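Local coordinates for aldehyde dehydrogenase (Burkholderia cenocepacia, PDB 4O6R), which probably oxidises aldehydes to carboxylic acids with NAD(P)+ as cofactor, and binds AMP in its nucleotide pocket, at residues D21-G26 against A47-L52; T11-D16 against K41-T46; F138-Q143 against S481-V486; R251-L256 against H474-A479; T375-K380 against G393-V398. All blocks are in the same frame, centred on the assembly; numbering follows the deposited sequence. Where two conformers were deposited one is given.

Contact 1. Residues D21-G26 against A47-L52; sequences DAVDRG and AADVDL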
# COMPACT_ATOMS: atom_id res chain seq x y z
N ASP A 21 -39.84 -21.62 0.87
CA ASP A 21 -40.51 -21.47 -0.42
C ASP A 21 -40.65 -19.98 -0.76
O ASP A 21 -40.55 -19.12 0.11
CB ASP A 21 -41.91 -22.10 -0.40
CG ASP A 21 -41.89 -23.60 -0.21
OD1 ASP A 21 -40.89 -24.25 -0.51
OD2 ASP A 21 -42.90 -24.12 0.27
N ALA A 22 -40.85 -19.69 -2.04
CA ALA A 22 -41.16 -18.32 -2.49
C ALA A 22 -42.53 -17.87 -1.96
O ALA A 22 -43.44 -18.67 -1.81
CB ALA A 22 -41.13 -18.25 -3.99
N VAL A 23 -42.66 -16.58 -1.66
CA VAL A 23 -43.92 -15.97 -1.24
C VAL A 23 -45.12 -16.36 -2.14
O VAL A 23 -46.17 -16.74 -1.62
CB VAL A 23 -43.75 -14.43 -1.18
CG1 VAL A 23 -45.07 -13.68 -1.22
CG2 VAL A 23 -42.97 -14.06 0.07
N ASP A 24 -44.95 -16.27 -3.46
CA ASP A 24 -46.03 -16.64 -4.42
C ASP A 24 -46.10 -18.15 -4.72
O ASP A 24 -46.93 -18.59 -5.49
CB ASP A 24 -45.84 -15.88 -5.74
CG ASP A 24 -45.98 -14.36 -5.58
OD1 ASP A 24 -46.46 -13.88 -4.53
OD2 ASP A 24 -45.61 -13.63 -6.53
N ARG A 25 -45.17 -18.91 -4.14
CA ARG A 25 -45.14 -20.37 -4.25
C ARG A 25 -44.79 -20.84 -5.68
O ARG A 25 -45.04 -21.99 -6.03
CB ARG A 25 -46.46 -20.99 -3.73
N GLY A 26 -44.19 -19.95 -6.47
CA GLY A 26 -43.76 -20.28 -7.81
C GLY A 26 -42.53 -21.19 -7.82
O GLY A 26 -41.74 -21.21 -6.86
N ALA A 47 -40.10 -10.31 -6.54
CA ALA A 47 -39.75 -9.08 -5.82
C ALA A 47 -39.99 -9.17 -4.32
O ALA A 47 -39.16 -8.73 -3.53
CB ALA A 47 -40.53 -7.92 -6.41
N ALA A 48 -41.11 -9.75 -3.92
CA ALA A 48 -41.41 -9.89 -2.49
C ALA A 48 -40.35 -10.70 -1.75
O ALA A 48 -40.06 -10.44 -0.58
CB ALA A 48 -42.79 -10.51 -2.30
N ASP A 49 -39.76 -11.68 -2.43
CA ASP A 49 -38.73 -12.51 -1.81
C ASP A 49 -37.41 -11.76 -1.73
O ASP A 49 -36.70 -11.84 -0.74
CB ASP A 49 -38.52 -13.78 -2.61
CG ASP A 49 -39.79 -14.63 -2.68
OD1 ASP A 49 -40.22 -15.16 -1.62
OD2 ASP A 49 -40.35 -14.74 -3.80
N VAL A 50 -37.09 -11.03 -2.79
CA VAL A 50 -35.95 -10.13 -2.73
C VAL A 50 -36.09 -9.15 -1.56
O VAL A 50 -35.13 -8.91 -0.83
CB VAL A 50 -35.75 -9.38 -4.05
CG1 VAL A 50 -34.68 -8.32 -3.90
CG2 VAL A 50 -35.38 -10.36 -5.14
N ASP A 51 -37.29 -8.61 -1.36
CA ASP A 51 -37.52 -7.74 -0.21
C ASP A 51 -37.23 -8.42 1.14
O ASP A 51 -36.56 -7.87 1.97
CB ASP A 51 -38.95 -7.16 -0.22
CG ASP A 51 -39.17 -6.16 -1.35
OD1 ASP A 51 -38.17 -5.76 -1.97
OD2 ASP A 51 -40.34 -5.80 -1.65
N LEU A 52 -37.71 -9.65 1.30
CA LEU A 52 -37.44 -10.41 2.51
C LEU A 52 -35.94 -10.65 2.69
O LEU A 52 -35.44 -10.56 3.80
CB LEU A 52 -38.19 -11.76 2.48
CG LEU A 52 -39.70 -11.65 2.60
CD1 LEU A 52 -40.33 -13.01 2.38
CD2 LEU A 52 -40.13 -11.11 3.96
O HOH W 1 -39.82 -16.45 0.71
O HOH W 2 -42.70 -15.28 -4.83
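D49, in the first turn of helix 47-66, meets V23 and A22 of the type I beta turn A22-R25, which belongs to the loop between strands 18-20 and 27-32. From CB, a chi1 of -61° swings CG to the side of its own backbone N, and CG comes to 3.9 Å from A22 CA. The next atom, D49 OD1, offers its syn lone pair to V23 N at 2.8 Å, an almost straight bond of 169°; a water links the same oxygen to D21 O. D49 OD2 touches A22 CB and receives a bond from a second water that accepts from D24 N. D49, at N3, also bonds the N-H of the N-cap residue T46 through OD2, but the T46 side chain makes no capping bond, so the capping box is not complete. The N-H groups of V23 and T46 would probably stabilise the negative charge. Beside the carboxylate, V23 CG1 rests 4.1 Å from A48 CB, and V23 CG2 lies 3.7 Å from L52 CD1.

Contact 2. Residues T11-D16 against K41-T46; sequences TQLFID and KIAAAT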
# COMPACT_ATOMS: atom_id res chain seq x y z
N THR A 11 -33.53 -27.12 -2.65
CA THR A 11 -34.11 -26.49 -3.82
C THR A 11 -34.85 -25.19 -3.52
O THR A 11 -35.37 -24.56 -4.42
CB THR A 11 -35.13 -27.44 -4.47
OG1 THR A 11 -36.19 -27.66 -3.54
CG2 THR A 11 -34.47 -28.75 -4.87
N GLN A 12 -34.93 -24.80 -2.26
CA GLN A 12 -35.66 -23.61 -1.87
C GLN A 12 -34.77 -22.34 -1.81
O GLN A 12 -33.56 -22.42 -1.88
CB GLN A 12 -36.30 -23.86 -0.51
CG GLN A 12 -37.36 -24.97 -0.50
CD GLN A 12 -37.65 -25.44 0.91
OE1 GLN A 12 -36.78 -25.96 1.60
NE2 GLN A 12 -38.88 -25.22 1.37
N LEU A 13 -35.40 -21.18 -1.66
CA LEU A 13 -34.70 -19.93 -1.38
C LEU A 13 -34.05 -20.06 -0.03
O LEU A 13 -34.51 -20.84 0.83
CB LEU A 13 -35.66 -18.74 -1.35
CG LEU A 13 -36.72 -18.57 -2.44
CD1 LEU A 13 -37.47 -17.26 -2.30
CD2 LEU A 13 -36.14 -18.73 -3.82
N PHE A 14 -32.97 -19.33 0.18
CA PHE A 14 -32.33 -19.32 1.49
C PHE A 14 -32.37 -17.89 1.97
O PHE A 14 -31.72 -17.01 1.38
CB PHE A 14 -30.92 -19.83 1.46
CG PHE A 14 -30.33 -20.06 2.83
CD1 PHE A 14 -29.64 -19.05 3.50
CD2 PHE A 14 -30.46 -21.29 3.47
CE1 PHE A 14 -29.09 -19.27 4.74
CE2 PHE A 14 -29.90 -21.52 4.71
CZ PHE A 14 -29.22 -20.51 5.36
N ILE A 15 -33.15 -17.66 3.03
CA ILE A 15 -33.41 -16.32 3.50
C ILE A 15 -33.38 -16.35 5.02
O ILE A 15 -34.04 -17.18 5.67
CB ILE A 15 -34.76 -15.80 3.02
CG1 ILE A 15 -34.74 -15.63 1.52
CG2 ILE A 15 -35.14 -14.47 3.67
CD1 ILE A 15 -36.03 -15.15 0.96
N ASP A 16 -32.60 -15.43 5.58
CA ASP A 16 -32.51 -15.27 7.02
C ASP A 16 -32.22 -16.62 7.69
O ASP A 16 -32.81 -16.96 8.69
CB ASP A 16 -33.79 -14.63 7.57
CG ASP A 16 -33.54 -13.83 8.84
OD1 ASP A 16 -32.38 -13.58 9.20
OD2 ASP A 16 -34.53 -13.41 9.45
N LYS A 41 -37.53 -29.16 -9.39
CA LYS A 41 -38.06 -27.81 -9.39
C LYS A 41 -37.38 -27.04 -8.27
O LYS A 41 -37.11 -27.62 -7.22
CB LYS A 41 -39.59 -27.83 -9.17
CG LYS A 41 -40.35 -28.71 -10.15
CD LYS A 41 -41.86 -28.65 -9.93
CE LYS A 41 -42.61 -29.30 -11.07
NZ LYS A 41 -42.47 -28.52 -12.34
N ILE A 42 -37.09 -25.75 -8.49
CA ILE A 42 -36.62 -24.89 -7.41
C ILE A 42 -37.67 -23.82 -7.09
O ILE A 42 -38.48 -23.48 -7.94
CB ILE A 42 -35.32 -24.13 -7.77
CG1 ILE A 42 -35.45 -23.42 -9.11
CG2 ILE A 42 -34.13 -25.08 -7.74
CD1 ILE A 42 -34.58 -22.20 -9.22
N ALA A 43 -37.63 -23.29 -5.88
CA ALA A 43 -38.42 -22.12 -5.57
C ALA A 43 -38.00 -20.93 -6.46
O ALA A 43 -36.81 -20.72 -6.72
CB ALA A 43 -38.31 -21.81 -4.09
N ALA A 44 -38.99 -20.18 -6.96
CA ALA A 44 -38.77 -19.06 -7.88
C ALA A 44 -38.99 -17.71 -7.19
O ALA A 44 -40.13 -17.26 -7.00
CB ALA A 44 -39.69 -19.19 -9.08
N ALA A 45 -37.90 -17.05 -6.82
CA ALA A 45 -37.99 -15.76 -6.13
C ALA A 45 -38.56 -14.69 -7.04
O ALA A 45 -38.18 -14.59 -8.22
CB ALA A 45 -36.62 -15.34 -5.61
N THR A 46 -39.44 -13.87 -6.47
CA THR A 46 -39.93 -12.65 -7.12
C THR A 46 -39.59 -11.48 -6.21
O THR A 46 -38.87 -11.65 -5.21
CB THR A 46 -41.44 -12.72 -7.36
OG1 THR A 46 -42.15 -12.78 -6.08
CG2 THR A 46 -41.76 -13.91 -8.19
O HOH W 3 -34.53 -21.71 -5.28
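T11 meets strand 37-43 mainly through its carbonyl. T11 O accepts a hydrogen bond from A43 N at 3.0 Å, with an angle of 156° at the hydrogen and the donor tilted from the carbonyl plane, while I42 CA approaches the same oxygen in a CA-H...O contact of 3.3 Å. A water donates to both T11 O and A43 O. T11 CB faces the partner and lies 3.4 Å from K41 O. At Q12 only the backbone side is close: Q12 CA packs on A43 CB at 3.9 Å, and the side chain points away to bond D21 through NE2. The contact thus joins two antiparallel hairpins, strands 13-15 with 18-20 and strands 27-32 with 37-43; across it residues 11-13 and 41-45 run nearly the same way. L13 CG lies opposite its carbonyl carbon, beside the backbone N (chi1 -45°), which turns the fork back to A43 and A45. Its CD2 meets A43 CB at 3.8 Å, and CD1 and CD2 both lie 3.9 Å from A45 CB, so the fork straddles that methyl. P210 and V20 also pack on L13, and the side chain of A45 is about 6 Å from that of K180, which binds AMP.

Contact 3. Residues F138-Q143 against S481-V486; sequences FLNYVQ and SVWVNV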
# COMPACT_ATOMS: atom_id res chain seq x y z
N PHE A 138 -3.76 18.33 13.68
CA PHE A 138 -4.89 17.49 13.28
C PHE A 138 -4.46 16.04 13.07
O PHE A 138 -3.39 15.78 12.52
CB PHE A 138 -5.51 18.00 11.98
CG PHE A 138 -6.17 19.33 12.11
CD1 PHE A 138 -5.43 20.50 11.94
CD2 PHE A 138 -7.52 19.43 12.37
CE1 PHE A 138 -6.04 21.73 12.04
CE2 PHE A 138 -8.12 20.66 12.47
CZ PHE A 138 -7.38 21.81 12.31
N LEU A 139 -5.31 15.11 13.50
CA LEU A 139 -5.18 13.71 13.20
C LEU A 139 -6.27 13.33 12.19
O LEU A 139 -7.44 13.57 12.44
CB LEU A 139 -5.40 12.89 14.44
CG LEU A 139 -5.43 11.39 14.23
CD1 LEU A 139 -4.07 10.91 13.73
CD2 LEU A 139 -5.82 10.68 15.51
N ASN A 140 -5.88 12.70 11.08
CA ASN A 140 -6.85 12.28 10.08
C ASN A 140 -6.66 10.82 9.73
O ASN A 140 -5.69 10.48 9.08
CB ASN A 140 -6.72 13.19 8.83
CG ASN A 140 -7.67 12.84 7.70
OD1 ASN A 140 -7.35 13.11 6.53
ND2 ASN A 140 -8.83 12.27 8.02
N TYR A 141 -7.54 9.97 10.23
CA TYR A 141 -7.49 8.55 9.90
C TYR A 141 -8.67 8.20 8.99
O TYR A 141 -9.76 8.78 9.11
CB TYR A 141 -7.49 7.67 11.14
CG TYR A 141 -8.69 7.74 12.09
CD1 TYR A 141 -8.78 8.69 13.12
CD2 TYR A 141 -9.71 6.82 11.99
CE1 TYR A 141 -9.87 8.71 14.01
CE2 TYR A 141 -10.80 6.83 12.85
CZ TYR A 141 -10.86 7.76 13.88
OH TYR A 141 -11.94 7.71 14.72
N VAL A 142 -8.42 7.25 8.11
CA VAL A 142 -9.42 6.82 7.14
C VAL A 142 -9.59 5.31 7.28
O VAL A 142 -8.61 4.56 7.20
CB VAL A 142 -8.98 7.14 5.72
CG1 VAL A 142 -10.04 6.69 4.70
CG2 VAL A 142 -8.69 8.63 5.58
N GLN A 143 -10.83 4.89 7.52
CA GLN A 143 -11.16 3.47 7.57
C GLN A 143 -11.71 3.01 6.22
O GLN A 143 -12.33 3.77 5.51
CB GLN A 143 -12.25 3.24 8.59
CG GLN A 143 -11.92 3.75 9.99
CD GLN A 143 -11.47 2.64 10.84
OE1 GLN A 143 -10.83 1.69 10.36
NE2 GLN A 143 -11.82 2.71 12.10
N SER A 481 -13.48 9.01 6.40
CA SER A 481 -12.40 9.88 6.83
C SER A 481 -12.81 10.59 8.13
O SER A 481 -13.88 11.20 8.19
CB SER A 481 -12.12 10.92 5.75
OG SER A 481 -11.15 11.85 6.16
N VAL A 482 -12.00 10.46 9.17
CA VAL A 482 -12.29 11.07 10.47
C VAL A 482 -11.15 12.03 10.79
O VAL A 482 -9.97 11.67 10.69
CB VAL A 482 -12.42 10.03 11.60
CG1 VAL A 482 -12.66 10.73 12.93
CG2 VAL A 482 -13.57 9.05 11.33
N TRP A 483 -11.52 13.24 11.16
CA TRP A 483 -10.55 14.29 11.52
C TRP A 483 -10.70 14.61 12.99
O TRP A 483 -11.83 14.92 13.44
CB TRP A 483 -10.83 15.59 10.78
CG TRP A 483 -10.54 15.59 9.32
CD1 TRP A 483 -11.26 14.98 8.34
CD2 TRP A 483 -9.48 16.29 8.66
NE1 TRP A 483 -10.71 15.25 7.11
CE2 TRP A 483 -9.60 16.02 7.27
CE3 TRP A 483 -8.41 17.08 9.11
CZ2 TRP A 483 -8.72 16.55 6.32
CZ3 TRP A 483 -7.52 17.61 8.16
CH2 TRP A 483 -7.69 17.32 6.76
N VAL A 484 -9.59 14.58 13.72
CA VAL A 484 -9.57 15.10 15.10
C VAL A 484 -8.73 16.37 15.19
O VAL A 484 -7.52 16.34 14.97
CB VAL A 484 -9.00 14.12 16.10
CG1 VAL A 484 -9.18 14.64 17.52
CG2 VAL A 484 -9.66 12.74 15.93
N ASN A 485 -9.37 17.47 15.58
CA ASN A 485 -8.63 18.68 15.88
C ASN A 485 -8.03 18.61 17.28
O ASN A 485 -8.70 18.95 18.24
CB ASN A 485 -9.53 19.89 15.76
CG ASN A 485 -8.76 21.18 15.96
OD1 ASN A 485 -7.56 21.16 16.19
ND2 ASN A 485 -9.47 22.30 15.88
N VAL A 486 -6.79 18.17 17.38
CA VAL A 486 -6.12 17.95 18.67
C VAL A 486 -5.53 19.27 19.15
O VAL A 486 -5.79 19.71 20.27
CB VAL A 486 -5.01 16.90 18.55
CG1 VAL A 486 -4.25 16.75 19.86
CG2 VAL A 486 -5.57 15.56 18.07
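V482 lies over one face of the Y141 ring, its CB 3.8 Å from the centroid; Y141 CG sits between its own backbone N and carbonyl carbon (chi1 61°), which lays the ring alongside V482. On the same face of the sheet L139 CB meets V484 CB at 4.2 Å, and V484 CG2 reaches the ring's edge. On the opposite face the N485 amide lies against the F138 ring, planes 22° apart, with OD1 over one ring face and N485 CG 3.6 Å from F138 CE2; G488 N bonds N485 OD1. The N140 amide stacks on the W483 indole, planes 14° apart, N140 CG 3.7 Å above it. L139-V484 and Y141-V482 are antiparallel hydrogen-bonded pairs, and these two strands, with strand 129-131 beside them, form the three-stranded oligomerisation arm of aldehyde dehydrogenases. Further out, N140 ND2 spends both hydrogens within its amide plane, on S481 OG and V482 O, each at 3.0 Å. V482 O already accepts from Y141 N nearly along its C=O axis, so the amide comes from above the carbonyl plane. Y141 OH bonds H431 of the second subunit, a strand of which pairs with S481-V484. S481 OG and V482 O fix the N140 amide so that OD1 faces S454 of that subunit, which it bonds.

Contact 4. Residues R251-L256 against H474-A479; sequences RVQLEL and HDYTEA
The turn between helix 469-475 and strand 477-485 meets strand 251-255, part of the sheet whose strand 176-180 ends at K180, which binds AMP; here R251 reaches T477. The arginine chain bends at chi3 (66°) and brings its guanidinium edge-on to the turn. R251 NH1 donates to T477 O at 2.8 Å, with 151° at the hydrogen; the oxygen lies close to the guanidinium plane, but the donor stands above the carbonyl plane. A weak second bond to T477 O comes from R251 NH2 at 3.2 Å. A water accepts from R251 NH1 and donates to E478 OE1, while E478 OE2 pairs with R480. Y464 of the second subunit packs on R251. Further along, the side chains of Q253 and Y476 cross at about a right angle, amide and ring planes 53° apart, with Q253 OE1 3.8 Å from Y476 CE2. K228 bonds Q253 OE1 and makes a cation-pi contact with Y476, whose OH also bonds Q152 NE2. A single water joins the two side chains, 3.1 Å from Q253 OE1 and 2.5 Å from Y476 OH.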
# COMPACT_ATOMS: atom_id res chain seq x y z
N ARG A 251 -23.78 1.83 -5.76
CA ARG A 251 -22.59 1.55 -6.53
C ARG A 251 -22.88 0.37 -7.46
O ARG A 251 -23.79 -0.42 -7.20
CB ARG A 251 -21.41 1.30 -5.62
CG ARG A 251 -20.98 2.60 -4.96
CD ARG A 251 -20.17 2.39 -3.70
NE ARG A 251 -18.91 1.78 -4.06
CZ ARG A 251 -17.88 1.62 -3.22
NH1 ARG A 251 -17.95 2.06 -1.98
NH2 ARG A 251 -16.76 1.05 -3.65
N VAL A 252 -22.11 0.30 -8.54
CA VAL A 252 -22.30 -0.68 -9.60
C VAL A 252 -20.95 -1.32 -10.00
O VAL A 252 -19.93 -0.64 -10.13
CB VAL A 252 -22.94 -0.01 -10.83
CG1 VAL A 252 -23.09 -0.99 -11.99
CG2 VAL A 252 -24.30 0.58 -10.47
N GLN A 253 -20.97 -2.63 -10.16
CA GLN A 253 -19.86 -3.37 -10.76
C GLN A 253 -20.41 -4.21 -11.94
O GLN A 253 -21.48 -4.82 -11.85
CB GLN A 253 -19.20 -4.26 -9.69
CG GLN A 253 -18.10 -5.17 -10.20
CD GLN A 253 -17.43 -5.92 -9.06
OE1 GLN A 253 -17.74 -5.69 -7.86
NE2 GLN A 253 -16.51 -6.80 -9.40
N LEU A 254 -19.66 -4.23 -13.05
CA LEU A 254 -20.16 -4.87 -14.28
C LEU A 254 -19.06 -5.66 -14.93
O LEU A 254 -17.98 -5.12 -15.18
CB LEU A 254 -20.63 -3.82 -15.28
CG LEU A 254 -21.71 -2.83 -14.85
CD1 LEU A 254 -21.86 -1.68 -15.86
CD2 LEU A 254 -23.04 -3.54 -14.65
N GLU A 255 -19.31 -6.93 -15.19
CA GLU A 255 -18.43 -7.75 -16.04
C GLU A 255 -19.27 -8.26 -17.16
O GLU A 255 -20.14 -9.11 -16.96
CB GLU A 255 -17.78 -8.95 -15.35
CG GLU A 255 -16.80 -9.70 -16.28
CD GLU A 255 -17.31 -10.98 -16.95
OE1 GLU A 255 -18.09 -10.97 -17.95
OE2 GLU A 255 -16.86 -12.07 -16.54
N LEU A 256 -19.02 -7.76 -18.38
CA LEU A 256 -20.01 -7.81 -19.48
C LEU A 256 -19.56 -8.46 -20.80
O LEU A 256 -19.99 -8.04 -21.89
CB LEU A 256 -20.49 -6.39 -19.81
CG LEU A 256 -21.05 -5.54 -18.68
CD1 LEU A 256 -21.47 -4.20 -19.28
CD2 LEU A 256 -22.22 -6.23 -18.02
N HIS A 474 -11.22 -3.22 -2.14
CA HIS A 474 -11.46 -1.77 -2.29
C HIS A 474 -12.89 -1.48 -2.81
O HIS A 474 -13.58 -0.59 -2.29
CB HIS A 474 -10.40 -1.17 -3.23
CG HIS A 474 -10.44 0.32 -3.33
ND1 HIS A 474 -9.74 1.14 -2.47
CD2 HIS A 474 -11.09 1.13 -4.19
CE1 HIS A 474 -9.93 2.40 -2.81
NE2 HIS A 474 -10.76 2.43 -3.84
N ASP A 475 -13.32 -2.22 -3.83
CA ASP A 475 -14.61 -2.02 -4.47
C ASP A 475 -15.78 -2.50 -3.57
O ASP A 475 -16.94 -2.22 -3.88
CB ASP A 475 -14.72 -2.83 -5.79
CG ASP A 475 -13.82 -2.33 -6.91
OD1 ASP A 475 -13.30 -1.18 -6.85
OD2 ASP A 475 -13.72 -3.10 -7.91
N TYR A 476 -15.49 -3.25 -2.51
CA TYR A 476 -16.50 -3.65 -1.52
C TYR A 476 -16.42 -2.87 -0.19
O TYR A 476 -17.09 -3.24 0.79
CB TYR A 476 -16.49 -5.18 -1.29
CG TYR A 476 -17.33 -5.85 -2.33
CD1 TYR A 476 -18.71 -5.73 -2.29
CD2 TYR A 476 -16.76 -6.57 -3.39
CE1 TYR A 476 -19.52 -6.32 -3.25
CE2 TYR A 476 -17.57 -7.17 -4.36
CZ TYR A 476 -18.96 -7.03 -4.26
OH TYR A 476 -19.81 -7.57 -5.19
N THR A 477 -15.66 -1.78 -0.18
CA THR A 477 -15.61 -0.90 0.98
C THR A 477 -15.74 0.55 0.54
O THR A 477 -15.76 0.87 -0.64
CB THR A 477 -14.30 -1.09 1.78
OG1 THR A 477 -13.17 -0.91 0.90
CG2 THR A 477 -14.28 -2.47 2.41
N GLU A 478 -15.87 1.43 1.53
CA GLU A 478 -15.92 2.86 1.26
C GLU A 478 -15.00 3.57 2.23
O GLU A 478 -14.83 3.14 3.37
CB GLU A 478 -17.33 3.43 1.41
CG GLU A 478 -17.84 3.28 2.83
CD GLU A 478 -19.35 3.30 3.02
OE1 GLU A 478 -20.12 3.10 2.05
OE2 GLU A 478 -19.77 3.53 4.19
N ALA A 479 -14.43 4.68 1.78
CA ALA A 479 -13.55 5.45 2.65
C ALA A 479 -14.38 6.25 3.67
O ALA A 479 -15.35 6.96 3.31
CB ALA A 479 -12.68 6.39 1.83
O HOH W 4 -20.20 3.49 -0.51
O HOH W 5 -18.12 -0.63 -6.29
O HOH W 6 -18.64 -8.58 -7.19

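Contact 5. Residues T375-K380 against G393-V398; sequences TIVEAK and GPFVTV
A beta-alpha-beta crossover in the seven-stranded sheet sets T375-E378 beside F395-V398, two adjacent parallel strands linked through the short helix 385-388. Five backbone bonds alternate along them: T375 N to P394 O, V396 N to T375 O, V377 N to V396 O, V398 N to V377 O, and A379 N to V398 O. The first acceptor is the carbonyl of P394, the centre of an inverse gamma turn just before its strand. On one face F395 CG lies opposite its own backbone N, beside the carbonyl carbon (chi1 -177°), which sets the ring against T375 and V377: F395 CD2 meets T375 CG2 at 3.9 Å, and F395 CZ meets V377 CG2 at 3.8 Å. Beyond it A379 CB touches T397 CG2 at 3.6 Å. The other face is built of branched chains. I376 and V396 lie side by side, I376 CG1 3.7 Å from V396 CG1, and I376 CG2 is 3.9 Å from V398 CG2. E378 closes that row, its carboxylate paired with R400. Helix 302-315 lies over this second face through F309, V310 and A313 on I376, while strand 353-356 borders 375-378 on one side and strand 294-298 borders 395-401 on the other.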
# COMPACT_ATOMS: atom_id res chain seq x y z
N THR A 375 -15.84 -26.27 -32.82
CA THR A 375 -16.03 -25.64 -34.12
C THR A 375 -14.93 -24.58 -34.34
O THR A 375 -14.66 -23.77 -33.46
CB THR A 375 -17.43 -25.03 -34.18
OG1 THR A 375 -18.41 -26.06 -34.02
CG2 THR A 375 -17.66 -24.36 -35.49
N ILE A 376 -14.28 -24.67 -35.50
CA ILE A 376 -13.22 -23.77 -35.91
C ILE A 376 -13.58 -23.18 -37.27
O ILE A 376 -13.78 -23.92 -38.23
CB ILE A 376 -11.88 -24.54 -36.02
CG1 ILE A 376 -11.47 -25.12 -34.68
CG2 ILE A 376 -10.75 -23.65 -36.54
CD1 ILE A 376 -10.31 -26.08 -34.79
N VAL A 377 -13.64 -21.85 -37.35
CA VAL A 377 -14.03 -21.16 -38.57
C VAL A 377 -12.97 -20.15 -38.93
O VAL A 377 -12.64 -19.29 -38.11
CB VAL A 377 -15.34 -20.37 -38.39
CG1 VAL A 377 -15.65 -19.56 -39.63
CG2 VAL A 377 -16.48 -21.30 -38.08
N GLU A 378 -12.44 -20.24 -40.15
CA GLU A 378 -11.55 -19.22 -40.63
C GLU A 378 -12.38 -18.11 -41.27
O GLU A 378 -13.09 -18.37 -42.24
CB GLU A 378 -10.51 -19.79 -41.57
CG GLU A 378 -9.46 -18.76 -41.93
CD GLU A 378 -8.05 -19.33 -42.13
OE1 GLU A 378 -7.82 -20.57 -42.23
OE2 GLU A 378 -7.15 -18.50 -42.19
N ALA A 379 -12.28 -16.89 -40.73
CA ALA A 379 -13.13 -15.78 -41.20
C ALA A 379 -12.53 -15.05 -42.39
O ALA A 379 -11.31 -14.95 -42.50
CB ALA A 379 -13.39 -14.78 -40.11
N LYS A 380 -13.39 -14.54 -43.26
CA LYS A 380 -12.94 -13.78 -44.42
C LYS A 380 -12.37 -12.44 -43.98
O LYS A 380 -11.38 -12.01 -44.55
CB LYS A 380 -14.09 -13.64 -45.42
CG LYS A 380 -13.74 -13.06 -46.77
CD LYS A 380 -15.01 -12.93 -47.61
CE LYS A 380 -14.76 -12.17 -48.91
NZ LYS A 380 -16.04 -11.74 -49.54
N GLY A 393 -19.63 -20.24 -27.12
CA GLY A 393 -19.71 -21.71 -27.29
C GLY A 393 -18.33 -22.19 -27.69
O GLY A 393 -17.38 -21.37 -27.75
N PRO A 394 -18.20 -23.50 -27.98
CA PRO A 394 -16.89 -24.07 -28.27
C PRO A 394 -16.57 -23.76 -29.72
O PRO A 394 -16.58 -24.64 -30.57
CB PRO A 394 -17.11 -25.57 -28.06
CG PRO A 394 -18.55 -25.78 -28.42
CD PRO A 394 -19.26 -24.52 -27.95
N PHE A 395 -16.32 -22.48 -29.98
CA PHE A 395 -16.38 -21.93 -31.32
C PHE A 395 -15.29 -20.89 -31.43
O PHE A 395 -15.33 -19.90 -30.76
CB PHE A 395 -17.77 -21.28 -31.51
CG PHE A 395 -18.04 -20.72 -32.87
CD1 PHE A 395 -17.30 -19.63 -33.36
CD2 PHE A 395 -19.07 -21.21 -33.65
CE1 PHE A 395 -17.57 -19.11 -34.62
CE2 PHE A 395 -19.36 -20.67 -34.89
CZ PHE A 395 -18.61 -19.62 -35.39
N VAL A 396 -14.30 -21.13 -32.28
CA VAL A 396 -13.19 -20.18 -32.42
C VAL A 396 -13.10 -19.65 -33.85
O VAL A 396 -13.29 -20.39 -34.81
CB VAL A 396 -11.84 -20.78 -31.92
CG1 VAL A 396 -11.49 -22.06 -32.68
CG2 VAL A 396 -10.72 -19.74 -31.96
N THR A 397 -12.88 -18.34 -33.96
CA THR A 397 -12.73 -17.67 -35.23
C THR A 397 -11.26 -17.33 -35.48
O THR A 397 -10.60 -16.72 -34.64
CB THR A 397 -13.57 -16.40 -35.28
OG1 THR A 397 -14.95 -16.76 -35.03
CG2 THR A 397 -13.44 -15.72 -36.65
N VAL A 398 -10.77 -17.76 -36.65
CA VAL A 398 -9.37 -17.61 -37.00
C VAL A 398 -9.19 -16.47 -37.95
O VAL A 398 -9.92 -16.36 -38.96
CB VAL A 398 -8.81 -18.87 -37.65
CG1 VAL A 398 -7.29 -18.77 -37.81
CG2 VAL A 398 -9.17 -20.09 -36.85
O HOH W 7 -8.80 -15.67 -41.75

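Contacts 1 and 2 are neighbours: D21 OD1 bonds Q12 NE2, G26 pairs with A44, and strand 37-43 is followed, after a short connection, by helix 47-66. Contact 1 is the more exposed, relying on one carboxylate and its waters, whereas contact 2 buries small apolar groups around a single backbone bond. Contacts 3 and 4 share strand 477-485, and V142 CG1 packs on A479 CB between them. Contact 3, a full antiparallel ladder, is buried and within reach of all three other subunits; contact 4, partly buried and touching the second, rests on an arginine bonded to a backbone carbonyl, and on waters. Contact 5 is a buried parallel pairing in another sheet, like contacts 1 and 2 untouched by other subunits.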